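PDB 6JXG: beta-glucosidase from Chaetomella raphigera, which probably hydrolyses terminal, non-reducing beta-D-glucosyl residues to release beta-D-glucose, as a secreted family 3 glycoside hydrolase in cellulose breakdown. Local coordinates for residues 343-348 with 577-582. Sequence-based numbering, arbitrary orientation.
With MAN (alpha-D-mannopyranose), chain E.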
loop_
_atom_site.group_PDB
_atom_site.type_symbol
_atom_site.label_atom_id
_atom_site.label_comp_id
_atom_site.label_asym_id
_atom_site.label_seq_id
_atom_site.Cartn_x
_atom_site.Cartn_y
_atom_site.Cartn_z
ATOM N N ALA A 343 18.214 19.266 17.265
ATOM C CA ALA A 343 19.108 19.112 16.125
ATOM C C ALA A 343 18.400 19.574 14.836
ATOM O O ALA A 343 18.924 20.341 14.038
ATOM C CB ALA A 343 19.579 17.666 16.011
ATOM N N LEU A 344 17.145 19.191 14.694
ATOM C CA LEU A 344 16.346 19.604 13.586
ATOM C C LEU A 344 15.168 20.440 14.102
ATOM O O LEU A 344 14.669 20.252 15.219
ATOM C CB LEU A 344 15.827 18.359 12.828
ATOM C CG LEU A 344 16.831 17.534 11.997
ATOM C CD1 LEU A 344 16.174 16.292 11.402
ATOM C CD2 LEU A 344 17.476 18.320 10.873
ATOM N N PRO A 345 14.718 21.372 13.285
ATOM C CA PRO A 345 15.207 21.611 11.948
ATOM C C PRO A 345 16.561 22.342 11.923
ATOM O O PRO A 345 16.988 22.943 12.917
ATOM C CB PRO A 345 14.144 22.552 11.348
ATOM C CG PRO A 345 13.664 23.322 12.567
ATOM C CD PRO A 345 13.631 22.294 13.652
ATOM N N LEU A 346 17.206 22.276 10.779
ATOM C CA LEU A 346 18.458 23.001 10.573
ATOM C C LEU A 346 18.242 24.504 10.631
ATOM O O LEU A 346 17.188 25.008 10.269
ATOM C CB LEU A 346 19.030 22.688 9.203
ATOM C CG LEU A 346 19.398 21.240 8.827
ATOM C CD1 LEU A 346 19.758 21.136 7.361
ATOM C CD2 LEU A 346 20.539 20.764 9.686
ATOM N N LYS A 347 19.254 25.233 11.046
ATOM C CA LYS A 347 19.084 26.663 11.256
ATOM C C LYS A 347 20.414 27.380 11.026
ATOM O O LYS A 347 21.146 27.681 11.968
ATOM C CB LYS A 347 18.584 26.867 12.693
ATOM C CG LYS A 347 19.521 26.272 13.730
ATOM C CD LYS A 347 18.922 25.261 14.743
ATOM C CE LYS A 347 19.907 24.092 14.876
ATOM N NZ LYS A 347 20.023 23.232 16.095
ATOM N N LYS A 348 20.746 27.605 9.775
ATOM C CA LYS A 348 21.937 28.397 9.427
ATOM C C LYS A 348 23.240 27.821 9.874
ATOM O O LYS A 348 24.112 28.550 10.352
ATOM C CB LYS A 348 21.829 29.851 9.939
ATOM C CG LYS A 348 20.572 30.541 9.456
ATOM C CD LYS A 348 20.627 32.038 9.714
ATOM C CE LYS A 348 19.381 32.700 9.157
ATOM N NZ LYS A 348 18.886 33.724 10.109
ATOM N N LEU A 577 7.752 11.536 15.892
ATOM C CA LEU A 577 7.972 12.782 16.546
ATOM C C LEU A 577 7.505 13.967 15.690
ATOM O O LEU A 577 7.161 13.804 14.524
ATOM C CB LEU A 577 9.462 12.973 16.905
ATOM C CG LEU A 577 9.992 11.949 17.863
ATOM C CD1 LEU A 577 11.467 12.326 18.081
ATOM C CD2 LEU A 577 9.344 11.817 19.250
ATOM N N SER A 578 7.489 15.147 16.300
ATOM C CA SER A 578 7.168 16.385 15.647
ATOM C C SER A 578 8.191 17.425 16.125
ATOM O O SER A 578 9.003 17.113 16.966
ATOM C CB SER A 578 5.766 16.738 16.069
ATOM O OG SER A 578 5.388 18.019 15.688
ATOM N N TYR A 579 8.174 18.630 15.571
ATOM C CA TYR A 579 9.013 19.722 16.078
ATOM C C TYR A 579 8.214 20.423 17.164
ATOM O O TYR A 579 8.745 21.340 17.758
ATOM C CB TYR A 579 9.325 20.725 14.973
ATOM C CG TYR A 579 10.272 20.208 13.908
ATOM C CD1 TYR A 579 11.155 19.144 14.162
ATOM C CD2 TYR A 579 10.246 20.731 12.651
ATOM C CE1 TYR A 579 12.040 18.681 13.181
ATOM C CE2 TYR A 579 11.122 20.273 11.680
ATOM C CZ TYR A 579 12.017 19.253 11.938
ATOM O OH TYR A 579 12.856 18.863 10.916
ATOM N N THR A 580 6.933 20.049 17.377
ATOM C CA THR A 580 6.229 20.394 18.611
ATOM C C THR A 580 5.777 19.215 19.446
ATOM O O THR A 580 6.183 18.090 19.217
ATOM C CB THR A 580 4.795 20.960 18.462
ATOM O OG1 THR A 580 4.153 20.696 17.199
ATOM C CG2 THR A 580 4.659 22.177 19.053
ATOM N N THR A 581 4.944 19.518 20.459
ATOM C CA THR A 581 4.349 18.519 21.356
ATOM C C THR A 581 2.863 18.710 21.384
ATOM O O THR A 581 2.358 19.779 21.141
ATOM C CB THR A 581 4.909 18.661 22.806
ATOM O OG1 THR A 581 4.691 20.007 23.314
ATOM C CG2 THR A 581 6.371 18.349 22.855
ATOM N N PHE A 582 2.143 17.647 21.699
ATOM C CA PHE A 582 0.711 17.671 21.792
ATOM C C PHE A 582 0.235 17.049 23.116
ATOM O O PHE A 582 0.841 16.119 23.671
ATOM C CB PHE A 582 0.155 16.861 20.628
ATOM C CG PHE A 582 0.550 17.390 19.318
ATOM C CD1 PHE A 582 -0.205 18.370 18.705
ATOM C CD2 PHE A 582 1.666 16.901 18.673
ATOM C CE1 PHE A 582 0.174 18.871 17.447
ATOM C CE2 PHE A 582 2.056 17.396 17.448
ATOM C CZ PHE A 582 1.299 18.372 16.834
HETATM C C1 MAN E . 25.024 21.513 12.222
HETATM C C2 MAN E . 25.638 22.058 13.521
HETATM C C3 MAN E . 24.996 21.558 14.818
HETATM C C4 MAN E . 23.477 21.575 14.712
HETATM C C5 MAN E . 23.162 20.729 13.509
HETATM C C6 MAN E . 21.683 20.448 13.390
HETATM O O2 MAN E . 25.416 23.423 13.453
HETATM O O3 MAN E . 25.414 22.452 15.814
HETATM O O4 MAN E . 22.820 21.068 15.888
HETATM O O5 MAN E . 23.638 21.360 12.337
HETATM O O6 MAN E . 20.965 21.645 13.148
#
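Pro345 sets its CD over one face of the Tyr579 ring in a CH-pi contact, where the loop between strands 335-339 and 351-355 of the family 3 C-terminal domain meets the loop leading into strand 582-591. Pro345 CD sits 3.7 Å from the ring centroid, only 6° off the normal, so a C-H of this carbon, probably made slightly positive by the adjoining nitrogen, can point into the pi cloud. With CB directed toward 343-348 and CG anti to its own carbonyl carbon (chi1 -70°), Tyr579 carries its ring to the proline. Proline suits the place twice over: its compact, rigid ring presents CD to the aromatic face, and it accepts more readily than other residues the cis peptide bond that follows Leu344. Leu344 adds its CB, 3.6 Å from Tyr579 OH, while its side chain also packs on Leu336, Ala500 and Val502. Tyrosine combines an apolar face with a polar tip, and its hydroxyl is hydrogen-bonded to Ile518 O. An alanine at Tyr579 would probably leave Pro345 without its aromatic partner and Ile518 O without this hydrogen bond. At the backbone, Tyr579 N is hydrogen-bonded to Ser524 OG, and in an ST turn Thr580 N donates to Ser578 OG at 3.1 Å, with an N-H...O angle of 162°.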